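Local coordinates for protein chitinase (Chromobacterium violaceum, PDB 4TXG) that is a family 18 glycoside hydrolase that probably binds chitin and hydrolyses its glycosidic linkages, at residues I675-I681 with V753-Y759; T693-D698 with P766-G772; Y229-F233 with F300-F306. All coordinates share one frame; numbering follows the deposited sequence.

Contact 1: I675-I681 with V753-Y759; sequences INPKLTI and VTLDVVY
Ile675 rests over one face of the Tyr759 ring. Its CB makes a CH-pi contact, displaced toward the rim, while the CG2 branch reaches the phenol end, 3.4 Å from Tyr759 CZ. The ring is brought there by a chi1 of 51°, which sets Tyr759 CG between its own backbone N and carbonyl carbon and swings the phenol across to the 675-681 segment. Pro677 crosses the same ring at roughly a right angle, its CD 3.8 Å from Tyr759 CE1. Having no N-H, Pro677 offers Val757 only its carbonyl: Val757 N donates to Pro677 O over 3.1 Å, and Val757 O is met instead by the CA-H of Asn676. Beyond this irregular end, the antiparallel ladder is regular, with paired backbone bonds joining Leu679 to Leu755 and Ile681 to Val753.

On the apolar face, Leu679 and Leu755 run alongside each other, and Leu755 CD2 touches two neighbours, lying 4.1 Å from Leu679 CD2 and equally far from Ile681 CD1. On the other face the extended start of the Lys678 chain lays its CD against Thr754 CB at 3.6 Å, and a bend at chi3 (-59°) then places Lys678 CE 3.6 Å from Asp756 OD1. Lys678 NZ stays 4.8 Å from Asp756 OD1, too far for a salt bridge. That oxygen instead accepts from a water that also donates to Asn676 O, tying the two segments together.

Residues 678-683 and 752-758 are the central pair of a four-stranded antiparallel sheet, with 659-664 beside the first and 708-709 beside the second. Lys678, Thr680, Thr754 and Asp756 line one face; on the other, Leu679 and Ile681 touch Phe697 and Phe695 of the second sheet, consistent with a beta-sandwich.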
loop_
_atom_site.group_PDB
_atom_site.type_symbol
_atom_site.label_atom_id
_atom_site.label_comp_id
_atom_site.label_asym_id
_atom_site.label_seq_id
_atom_site.Cartn_x
_atom_site.Cartn_y
_atom_site.Cartn_z
ATOM N N ILE A 675 17.890 7.669 -11.870
ATOM C CA ILE A 675 16.845 8.631 -11.571
ATOM C C ILE A 675 17.472 10.014 -11.455
ATOM O O ILE A 675 18.218 10.283 -10.512
ATOM C CB ILE A 675 16.102 8.233 -10.281
ATOM C CG1 ILE A 675 15.583 6.802 -10.427
ATOM C CG2 ILE A 675 14.934 9.185 -10.012
ATOM C CD1 ILE A 675 14.817 6.253 -9.205
ATOM N N ASN A 676 17.198 10.894 -12.418
ATOM C CA ASN A 676 17.871 12.190 -12.405
ATOM C C ASN A 676 16.931 13.384 -12.605
ATOM O O ASN A 676 16.946 14.063 -13.641
ATOM C CB ASN A 676 19.005 12.214 -13.438
ATOM C CG ASN A 676 18.511 12.162 -14.852
ATOM O OD1 ASN A 676 17.466 11.578 -15.134
ATOM N ND2 ASN A 676 19.248 12.809 -15.758
ATOM N N PRO A 677 16.112 13.654 -11.585
ATOM C CA PRO A 677 15.246 14.831 -11.599
ATOM C C PRO A 677 16.032 16.102 -11.338
ATOM O O PRO A 677 17.206 16.059 -10.977
ATOM C CB PRO A 677 14.283 14.561 -10.449
ATOM C CG PRO A 677 15.138 13.787 -9.462
ATOM C CD PRO A 677 15.949 12.865 -10.345
ATOM N N LYS A 678 15.368 17.231 -11.515
ATOM C CA LYS A 678 15.950 18.522 -11.188
ATOM C C LYS A 678 15.476 18.962 -9.807
ATOM O O LYS A 678 14.282 18.899 -9.514
ATOM C CB LYS A 678 15.552 19.546 -12.251
ATOM C CG LYS A 678 16.286 20.864 -12.186
ATOM C CD LYS A 678 15.908 21.732 -13.377
ATOM C CE LYS A 678 16.252 21.045 -14.691
ATOM N NZ LYS A 678 15.583 21.708 -15.845
ATOM N N LEU A 679 16.406 19.391 -8.958
ATOM C CA LEU A 679 16.050 19.985 -7.668
ATOM C C LEU A 679 15.917 21.500 -7.811
ATOM O O LEU A 679 16.852 22.175 -8.244
ATOM C CB LEU A 679 17.094 19.639 -6.603
ATOM C CG LEU A 679 16.961 20.313 -5.231
ATOM C CD1 LEU A 679 15.670 19.909 -4.528
ATOM C CD2 LEU A 679 18.182 20.011 -4.356
ATOM N N THR A 680 14.746 22.033 -7.475
ATOM C CA THR A 680 14.545 23.479 -7.528
ATOM C C THR A 680 14.447 24.017 -6.112
ATOM O O THR A 680 13.694 23.494 -5.296
ATOM C CB THR A 680 13.278 23.871 -8.315
ATOM O OG1 THR A 680 13.419 23.462 -9.684
ATOM C CG2 THR A 680 13.059 25.387 -8.265
ATOM N N ILE A 681 15.233 25.048 -5.825
ATOM C CA ILE A 681 15.234 25.685 -4.511
ATOM C C ILE A 681 14.780 27.120 -4.702
ATOM O O ILE A 681 15.327 27.828 -5.546
ATOM C CB ILE A 681 16.637 25.662 -3.853
ATOM C CG1 ILE A 681 17.170 24.228 -3.742
ATOM C CG2 ILE A 681 16.600 26.355 -2.487
ATOM C CD1 ILE A 681 18.658 24.158 -3.385
ATOM N N VAL A 753 17.008 28.637 -7.826
ATOM C CA VAL A 753 18.165 28.013 -8.447
ATOM C C VAL A 753 17.834 26.536 -8.639
ATOM O O VAL A 753 17.096 25.963 -7.850
ATOM C CB VAL A 753 19.452 28.196 -7.604
ATOM C CG1 VAL A 753 19.339 27.497 -6.262
ATOM C CG2 VAL A 753 20.675 27.716 -8.375
ATOM N N THR A 754 18.343 25.933 -9.707
ATOM C CA THR A 754 18.092 24.517 -9.950
ATOM C C THR A 754 19.393 23.745 -10.100
ATOM O O THR A 754 20.418 24.293 -10.522
ATOM C CB THR A 754 17.259 24.296 -11.213
ATOM O OG1 THR A 754 17.976 24.821 -12.340
ATOM C CG2 THR A 754 15.910 24.986 -11.106
ATOM N N LEU A 755 19.347 22.466 -9.754
ATOM C CA LEU A 755 20.473 21.576 -9.990
ATOM C C LEU A 755 19.957 20.189 -10.315
ATOM O O LEU A 755 18.916 19.772 -9.808
ATOM C CB LEU A 755 21.409 21.521 -8.782
ATOM C CG LEU A 755 20.806 21.222 -7.413
ATOM C CD1 LEU A 755 21.814 20.458 -6.567
ATOM C CD2 LEU A 755 20.403 22.511 -6.719
ATOM N N ASP A 756 20.688 19.482 -11.166
ATOM C CA ASP A 756 20.323 18.122 -11.512
ATOM C C ASP A 756 20.933 17.172 -10.498
ATOM O O ASP A 756 22.118 17.257 -10.203
ATOM C CB ASP A 756 20.792 17.783 -12.921
ATOM C CG ASP A 756 20.172 18.691 -13.968
ATOM O OD1 ASP A 756 18.928 18.792 -14.001
ATOM O OD2 ASP A 756 20.933 19.306 -14.744
ATOM N N VAL A 757 20.118 16.282 -9.947
ATOM C CA VAL A 757 20.633 15.310 -8.989
ATOM C C VAL A 757 20.525 13.935 -9.606
ATOM O O VAL A 757 19.819 13.758 -10.592
ATOM C CB VAL A 757 19.880 15.358 -7.657
ATOM C CG1 VAL A 757 19.938 16.773 -7.086
ATOM C CG2 VAL A 757 18.435 14.920 -7.826
ATOM N N VAL A 758 21.249 12.966 -9.060
ATOM C CA VAL A 758 21.158 11.597 -9.564
ATOM C C VAL A 758 21.166 10.636 -8.395
ATOM O O VAL A 758 21.997 10.759 -7.491
ATOM C CB VAL A 758 22.319 11.229 -10.513
ATOM C CG1 VAL A 758 22.214 9.777 -10.953
ATOM C CG2 VAL A 758 22.299 12.095 -11.716
ATOM N N TYR A 759 20.225 9.699 -8.394
ATOM C CA TYR A 759 20.238 8.599 -7.431
ATOM C C TYR A 759 19.698 7.341 -8.124
ATOM O O TYR A 759 19.210 7.419 -9.254
ATOM C CB TYR A 759 19.439 8.945 -6.171
ATOM C CG TYR A 759 18.040 9.467 -6.419
ATOM C CD1 TYR A 759 17.805 10.817 -6.670
ATOM C CD2 TYR A 759 16.949 8.614 -6.368
ATOM C CE1 TYR A 759 16.516 11.297 -6.894
ATOM C CE2 TYR A 759 15.665 9.083 -6.590
ATOM C CZ TYR A 759 15.456 10.425 -6.854
ATOM O OH TYR A 759 14.175 10.882 -7.063
HETATM O O HOH W 1 17.539 16.598 -14.678
#

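Contact 2: T693-D698 with P766-G772; sequences TEFQFD and PSHYTVG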
loop_
_atom_site.group_PDB
_atom_site.type_symbol
_atom_site.label_atom_id
_atom_site.label_comp_id
_atom_site.label_asym_id
_atom_site.label_seq_id
_atom_site.Cartn_x
_atom_site.Cartn_y
_atom_site.Cartn_z
ATOM N N THR A 693 25.786 29.219 1.823
ATOM C CA THR A 693 24.583 28.805 2.552
ATOM C C THR A 693 24.364 27.299 2.353
ATOM O O THR A 693 24.443 26.806 1.227
ATOM C CB THR A 693 23.333 29.607 2.088
ATOM O OG1 THR A 693 23.500 30.993 2.429
ATOM C CG2 THR A 693 22.076 29.084 2.750
ATOM N N GLU A 694 24.117 26.563 3.438
ATOM C CA GLU A 694 24.040 25.102 3.347
ATOM C C GLU A 694 22.618 24.579 3.458
ATOM O O GLU A 694 21.890 24.915 4.390
ATOM C CB GLU A 694 24.898 24.444 4.430
ATOM C CG GLU A 694 24.893 22.921 4.348
ATOM C CD GLU A 694 25.776 22.270 5.390
ATOM O OE1 GLU A 694 26.183 22.973 6.341
ATOM O OE2 GLU A 694 26.066 21.060 5.253
ATOM N N PHE A 695 22.226 23.749 2.499
ATOM C CA PHE A 695 20.925 23.107 2.552
ATOM C C PHE A 695 21.138 21.643 2.890
ATOM O O PHE A 695 21.987 20.996 2.284
ATOM C CB PHE A 695 20.185 23.248 1.219
ATOM C CG PHE A 695 20.137 24.665 0.694
ATOM C CD1 PHE A 695 19.370 25.627 1.331
ATOM C CD2 PHE A 695 20.839 25.016 -0.446
ATOM C CE1 PHE A 695 19.317 26.933 0.852
ATOM C CE2 PHE A 695 20.791 26.325 -0.938
ATOM C CZ PHE A 695 20.021 27.278 -0.280
ATOM N N GLN A 696 20.393 21.130 3.867
ATOM C CA GLN A 696 20.425 19.698 4.158
ATOM C C GLN A 696 19.016 19.123 4.126
ATOM O O GLN A 696 18.043 19.838 4.349
ATOM C CB GLN A 696 21.053 19.414 5.522
ATOM C CG GLN A 696 22.533 19.727 5.617
ATOM C CD GLN A 696 23.148 19.217 6.910
ATOM O OE1 GLN A 696 22.481 18.570 7.723
ATOM N NE2 GLN A 696 24.432 19.495 7.101
ATOM N N PHE A 697 18.912 17.831 3.842
ATOM C CA PHE A 697 17.624 17.156 3.921
ATOM C C PHE A 697 17.843 15.651 4.015
ATOM O O PHE A 697 18.921 15.150 3.686
ATOM C CB PHE A 697 16.726 17.501 2.724
ATOM C CG PHE A 697 17.417 17.428 1.382
ATOM C CD1 PHE A 697 17.453 16.238 0.664
ATOM C CD2 PHE A 697 18.004 18.555 0.830
ATOM C CE1 PHE A 697 18.078 16.168 -0.575
ATOM C CE2 PHE A 697 18.630 18.492 -0.407
ATOM C CZ PHE A 697 18.669 17.297 -1.110
ATOM N N ASP A 698 16.819 14.952 4.489
ATOM C CA ASP A 698 16.863 13.496 4.620
ATOM C C ASP A 698 16.371 12.811 3.352
ATOM O O ASP A 698 15.280 13.097 2.861
ATOM C CB ASP A 698 16.011 13.029 5.807
ATOM C CG ASP A 698 16.647 13.330 7.145
ATOM O OD1 ASP A 698 17.890 13.453 7.220
ATOM O OD2 ASP A 698 15.888 13.427 8.133
ATOM N N PRO A 766 12.058 14.336 -0.733
ATOM C CA PRO A 766 12.711 14.194 0.575
ATOM C C PRO A 766 11.977 14.952 1.689
ATOM O O PRO A 766 10.887 15.495 1.468
ATOM C CB PRO A 766 14.107 14.797 0.342
ATOM C CG PRO A 766 14.324 14.723 -1.142
ATOM C CD PRO A 766 12.958 14.935 -1.738
ATOM N N SER A 767 12.565 14.979 2.879
ATOM C CA SER A 767 11.932 15.659 4.007
ATOM C C SER A 767 12.980 16.135 4.998
ATOM O O SER A 767 14.163 15.834 4.850
ATOM C CB SER A 767 10.932 14.734 4.709
ATOM O OG SER A 767 11.608 13.606 5.245
ATOM N N HIS A 768 12.527 16.894 5.990
ATOM C CA HIS A 768 13.369 17.356 7.101
ATOM C C HIS A 768 14.486 18.271 6.611
ATOM O O HIS A 768 15.676 18.050 6.874
ATOM C CB HIS A 768 13.931 16.165 7.872
ATOM C CG HIS A 768 12.886 15.172 8.269
ATOM N ND1 HIS A 768 13.142 13.824 8.395
ATOM C CD2 HIS A 768 11.564 15.329 8.539
ATOM C CE1 HIS A 768 12.034 13.194 8.746
ATOM N NE2 HIS A 768 11.061 14.088 8.839
ATOM N N TYR A 769 14.072 19.325 5.915
ATOM C CA TYR A 769 14.995 20.304 5.353
ATOM C C TYR A 769 15.528 21.267 6.398
ATOM O O TYR A 769 14.798 21.692 7.298
ATOM C CB TYR A 769 14.302 21.111 4.245
ATOM C CG TYR A 769 13.926 20.301 3.027
ATOM C CD1 TYR A 769 12.692 19.662 2.946
ATOM C CD2 TYR A 769 14.797 20.200 1.950
ATOM C CE1 TYR A 769 12.351 18.919 1.826
ATOM C CE2 TYR A 769 14.467 19.461 0.839
ATOM C CZ TYR A 769 13.240 18.829 0.779
ATOM O OH TYR A 769 12.909 18.096 -0.339
ATOM N N THR A 770 16.802 21.620 6.280
ATOM C CA THR A 770 17.318 22.755 7.045
ATOM C C THR A 770 18.111 23.687 6.154
ATOM O O THR A 770 18.678 23.277 5.131
ATOM C CB THR A 770 18.220 22.326 8.226
ATOM O OG1 THR A 770 19.286 21.492 7.757
ATOM C CG2 THR A 770 17.414 21.588 9.291
ATOM N N VAL A 771 18.148 24.951 6.556
ATOM C CA VAL A 771 18.939 25.956 5.863
ATOM C C VAL A 771 19.974 26.499 6.837
ATOM O O VAL A 771 19.619 27.020 7.897
ATOM C CB VAL A 771 18.056 27.097 5.319
ATOM C CG1 VAL A 771 18.920 28.167 4.637
ATOM C CG2 VAL A 771 17.013 26.536 4.347
ATOM N N GLY A 772 21.251 26.352 6.490
ATOM C CA GLY A 772 22.332 26.828 7.328
ATOM C C GLY A 772 22.787 28.179 6.822
ATOM O O GLY A 772 23.424 28.286 5.773
HETATM O O HOH W 2 21.448 22.962 6.711
HETATM O O HOH W 3 20.673 20.007 9.732
HETATM O O HOH W 4 12.927 11.952 3.543
#
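The Phe695 ring meets Val771 edge-on, with Val771 CG2 in the ring plane 3.9 Å from Phe695 CD1, while Thr693 O lies above one ring face near the rim. Phe697 sets its CB over a face of the Tyr769 ring, 3.4 Å from Tyr769 CD2; the two rings meet obliquely, and Tyr769 also stacks on Phe661 of the facing sheet. The His768 ring has Ser767 OG over the centre of one face and the carboxylate of Asp698 at its edge. All this decorates an antiparallel strand pair interrupted by a beta bulge: between Gln696 and Asp698 the register slips by one residue, and His768 takes a positive phi (63°) there.

Across the bulge, His768 ND1 donates over 2.8 Å to the anti lone pair of Asp698 OD2, nearly in the imidazole plane, although carboxylate and ring stand 87° apart. Asp698 OD1 forms a salt bridge with Arg736 from the next strand, which also bonds to Gln696 OE1, Thr770 OG1 and His768 O, so one guanidinium links both strands. Gln696 NE2 donates to Glu694 OE2 from above the carboxylate plane, and Ser738 is a second partner of that oxygen.

On the apolar face, Phe697 CG between its backbone N and carbonyl carbon (chi1 46°) puts the ring beside Pro766, a cis-peptide proline, with Pro766 CB 3.7 Å from Phe697 CD1. At this end the ladder closes unevenly: Asp698 N reaches Ser767 O at 2.8 Å, whereas the return bond from Ser767 N to Asp698 O is weak at 3.3 Å, and a water donates to Asp698 O while bonding to Ser767 OG.

Contact 3: Y229-F233 with F300-F306; sequences YKGHF and FLRKYGF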
loop_
_atom_site.group_PDB
_atom_site.type_symbol
_atom_site.label_atom_id
_atom_site.label_comp_id
_atom_site.label_asym_id
_atom_site.label_seq_id
_atom_site.Cartn_x
_atom_site.Cartn_y
_atom_site.Cartn_z
ATOM N N TYR A 229 -30.902 0.258 3.767
ATOM C CA TYR A 229 -30.099 -0.620 2.926
ATOM C C TYR A 229 -29.950 -1.941 3.646
ATOM O O TYR A 229 -30.028 -1.996 4.874
ATOM C CB TYR A 229 -28.717 -0.029 2.623
ATOM C CG TYR A 229 -27.984 0.554 3.812
ATOM C CD1 TYR A 229 -28.151 1.892 4.163
ATOM C CD2 TYR A 229 -27.104 -0.223 4.566
ATOM C CE1 TYR A 229 -27.476 2.440 5.245
ATOM C CE2 TYR A 229 -26.423 0.316 5.657
ATOM C CZ TYR A 229 -26.611 1.649 5.985
ATOM O OH TYR A 229 -25.937 2.191 7.060
ATOM N N LYS A 230 -29.738 -3.007 2.880
ATOM C CA LYS A 230 -29.457 -4.310 3.462
ATOM C C LYS A 230 -27.994 -4.661 3.187
ATOM O O LYS A 230 -27.133 -3.787 3.255
ATOM C CB LYS A 230 -30.412 -5.365 2.902
ATOM C CG LYS A 230 -31.865 -5.108 3.301
ATOM C CD LYS A 230 -32.792 -6.244 2.894
ATOM C CE LYS A 230 -32.888 -6.372 1.388
ATOM N NZ LYS A 230 -34.004 -7.293 0.993
ATOM N N GLY A 231 -27.714 -5.927 2.909
ATOM C CA GLY A 231 -26.386 -6.335 2.467
ATOM C C GLY A 231 -25.259 -6.215 3.482
ATOM O O GLY A 231 -25.494 -6.067 4.688
ATOM N N HIS A 232 -24.021 -6.315 2.987
ATOM C CA HIS A 232 -22.840 -6.160 3.839
ATOM C C HIS A 232 -22.885 -4.853 4.633
ATOM O O HIS A 232 -22.479 -4.810 5.794
ATOM C CB HIS A 232 -21.545 -6.159 3.017
ATOM C CG HIS A 232 -21.249 -7.445 2.296
ATOM N ND1 HIS A 232 -21.236 -8.673 2.917
ATOM C CD2 HIS A 232 -20.900 -7.665 1.007
ATOM C CE1 HIS A 232 -20.915 -9.606 2.032
ATOM N NE2 HIS A 232 -20.693 -9.019 0.873
ATOM N N PHE A 233 -23.345 -3.780 3.995
ATOM C CA PHE A 233 -23.284 -2.460 4.623
ATOM C C PHE A 233 -24.166 -2.383 5.873
ATOM O O PHE A 233 -23.816 -1.734 6.857
ATOM C CB PHE A 233 -23.700 -1.363 3.639
ATOM C CG PHE A 233 -22.655 -1.046 2.572
ATOM C CD1 PHE A 233 -21.503 -1.800 2.444
ATOM C CD2 PHE A 233 -22.857 0.019 1.700
ATOM C CE1 PHE A 233 -20.561 -1.505 1.455
ATOM C CE2 PHE A 233 -21.930 0.328 0.716
ATOM C CZ PHE A 233 -20.774 -0.431 0.599
ATOM N N PHE A 300 -21.230 9.425 -0.516
ATOM C CA PHE A 300 -21.216 7.995 -0.199
ATOM C C PHE A 300 -20.896 7.762 1.275
ATOM O O PHE A 300 -21.576 6.985 1.955
ATOM C CB PHE A 300 -20.195 7.283 -1.087
ATOM C CG PHE A 300 -20.237 5.785 -1.003
ATOM C CD1 PHE A 300 -19.485 5.104 -0.062
ATOM C CD2 PHE A 300 -21.003 5.060 -1.904
ATOM C CE1 PHE A 300 -19.515 3.703 -0.007
ATOM C CE2 PHE A 300 -21.033 3.672 -1.865
ATOM C CZ PHE A 300 -20.285 2.998 -0.922
ATOM N N LEU A 301 -19.859 8.432 1.770
ATOM C CA LEU A 301 -19.510 8.340 3.191
ATOM C C LEU A 301 -20.679 8.747 4.096
ATOM O O LEU A 301 -20.970 8.091 5.102
ATOM C CB LEU A 301 -18.305 9.224 3.504
ATOM C CG LEU A 301 -16.992 8.907 2.795
ATOM C CD1 LEU A 301 -15.830 9.646 3.442
ATOM C CD2 LEU A 301 -16.727 7.428 2.739
ATOM N N ARG A 302 -21.339 9.843 3.736
ATOM C CA ARG A 302 -22.473 10.332 4.511
ATOM C C ARG A 302 -23.648 9.360 4.481
ATOM O O ARG A 302 -24.349 9.191 5.477
ATOM C CB ARG A 302 -22.913 11.704 3.992
ATOM C CG ARG A 302 -22.004 12.823 4.443
ATOM C CD ARG A 302 -22.256 14.107 3.679
ATOM N NE ARG A 302 -21.633 15.251 4.340
ATOM C CZ ARG A 302 -21.503 16.457 3.797
ATOM N NH1 ARG A 302 -21.947 16.693 2.567
ATOM N NH2 ARG A 302 -20.934 17.438 4.490
ATOM N N LYS A 303 -23.859 8.725 3.336
ATOM C CA LYS A 303 -25.023 7.862 3.145
ATOM C C LYS A 303 -24.918 6.547 3.902
ATOM O O LYS A 303 -25.909 6.061 4.471
ATOM C CB LYS A 303 -25.226 7.566 1.657
ATOM C CG LYS A 303 -26.453 6.721 1.353
ATOM C CD LYS A 303 -26.664 6.620 -0.149
ATOM C CE LYS A 303 -27.980 5.942 -0.498
ATOM N NZ LYS A 303 -28.116 5.838 -1.986
ATOM N N TYR A 304 -23.721 5.968 3.914
ATOM C CA TYR A 304 -23.543 4.622 4.451
ATOM C C TYR A 304 -22.739 4.570 5.744
ATOM O O TYR A 304 -22.508 3.486 6.295
ATOM C CB TYR A 304 -22.892 3.732 3.392
ATOM C CG TYR A 304 -23.780 3.552 2.179
ATOM C CD1 TYR A 304 -25.013 2.913 2.293
ATOM C CD2 TYR A 304 -23.405 4.042 0.931
ATOM C CE1 TYR A 304 -25.846 2.752 1.200
ATOM C CE2 TYR A 304 -24.229 3.881 -0.176
ATOM C CZ TYR A 304 -25.447 3.231 -0.033
ATOM O OH TYR A 304 -26.281 3.065 -1.114
ATOM N N GLY A 305 -22.336 5.731 6.240
ATOM C CA GLY A 305 -21.655 5.802 7.522
ATOM C C GLY A 305 -20.225 5.278 7.518
ATOM O O GLY A 305 -19.717 4.849 8.553
ATOM N N PHE A 306 -19.566 5.311 6.364
ATOM C CA PHE A 306 -18.138 4.996 6.317
ATOM C C PHE A 306 -17.312 6.123 6.928
ATOM O O PHE A 306 -17.726 7.284 6.924
ATOM C CB PHE A 306 -17.676 4.728 4.882
ATOM C CG PHE A 306 -17.972 3.328 4.407
ATOM C CD1 PHE A 306 -19.175 3.037 3.784
ATOM C CD2 PHE A 306 -17.047 2.308 4.593
ATOM C CE1 PHE A 306 -19.458 1.745 3.355
ATOM C CE2 PHE A 306 -17.311 1.014 4.155
ATOM C CZ PHE A 306 -18.528 0.732 3.546
HETATM O O HOH W 5 -22.248 0.702 6.072
#
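Phe233 is gripped by three aromatic side chains of the 300-306 segment. The edge of Phe306 points at one face of its ring, with Phe306 CE1 above the centre, the planes 76° apart. Along the rim of Phe233, CE2 meets Phe300 CZ at 3.5 Å, rim to rim, and CD2 lies over a face of Tyr304, 3.7 Å from Tyr304 CG, in a second edge-to-face pair. Tyr304 passes the pattern on: its own edge is directed at the face of Tyr229, bringing Tyr304 CD1 to 3.8 Å from Tyr229 CD1. Tyr229 reaches it with CG between the backbone N and carbonyl carbon (chi1 46°).

Packing loosens toward Lys303. This exposed residue lays its CG over the other face of Tyr304, yet its nearest side-chain approach is Lys303 CG to Tyr229 CD1, 5.8 Å; its carbonyl O comes nearer, 4.0 Å from Tyr229 CE1. No direct hydrogen bond crosses the contact. The Tyr229 hydroxyl instead pairs with Thr237, and a water sits close to both Phe233 O and Tyr304 O.

The aromatic cluster thus wedges the start of helix 231-242 against the end of helix 287-304, which stops at Gly305. Phe300 and Phe306 continue inward onto Ile250 and Thr248 of strand 247-253, and Phe233 onto Tyr188 of strand 185-193, so the cluster lies between the outer helices and the parallel strands of the TIM barrel.

How the contacts relate
Contact 3 comes first along the chain and belongs to the TIM-barrel catalytic region of the family 18 hydrolase; contacts 1 and 2 follow in the Chitinase C range. The latter two interleave: strand 678-683 is followed by 694-700, and 752-758 by 767-773, each successive pair stepping from the four-stranded sheet to the six-stranded one. The centres of contacts 1 and 2 lie about 14 Å apart, and their sheets touch where Ile681 CD1 lies 3.8 Å from Phe695 CD2, consistent with two facing sheets of a beta-sandwich. Contact 3 is centred about 46 Å from both, without touching either, consistent with separately packed hydrophobic interiors in barrel and sandwich.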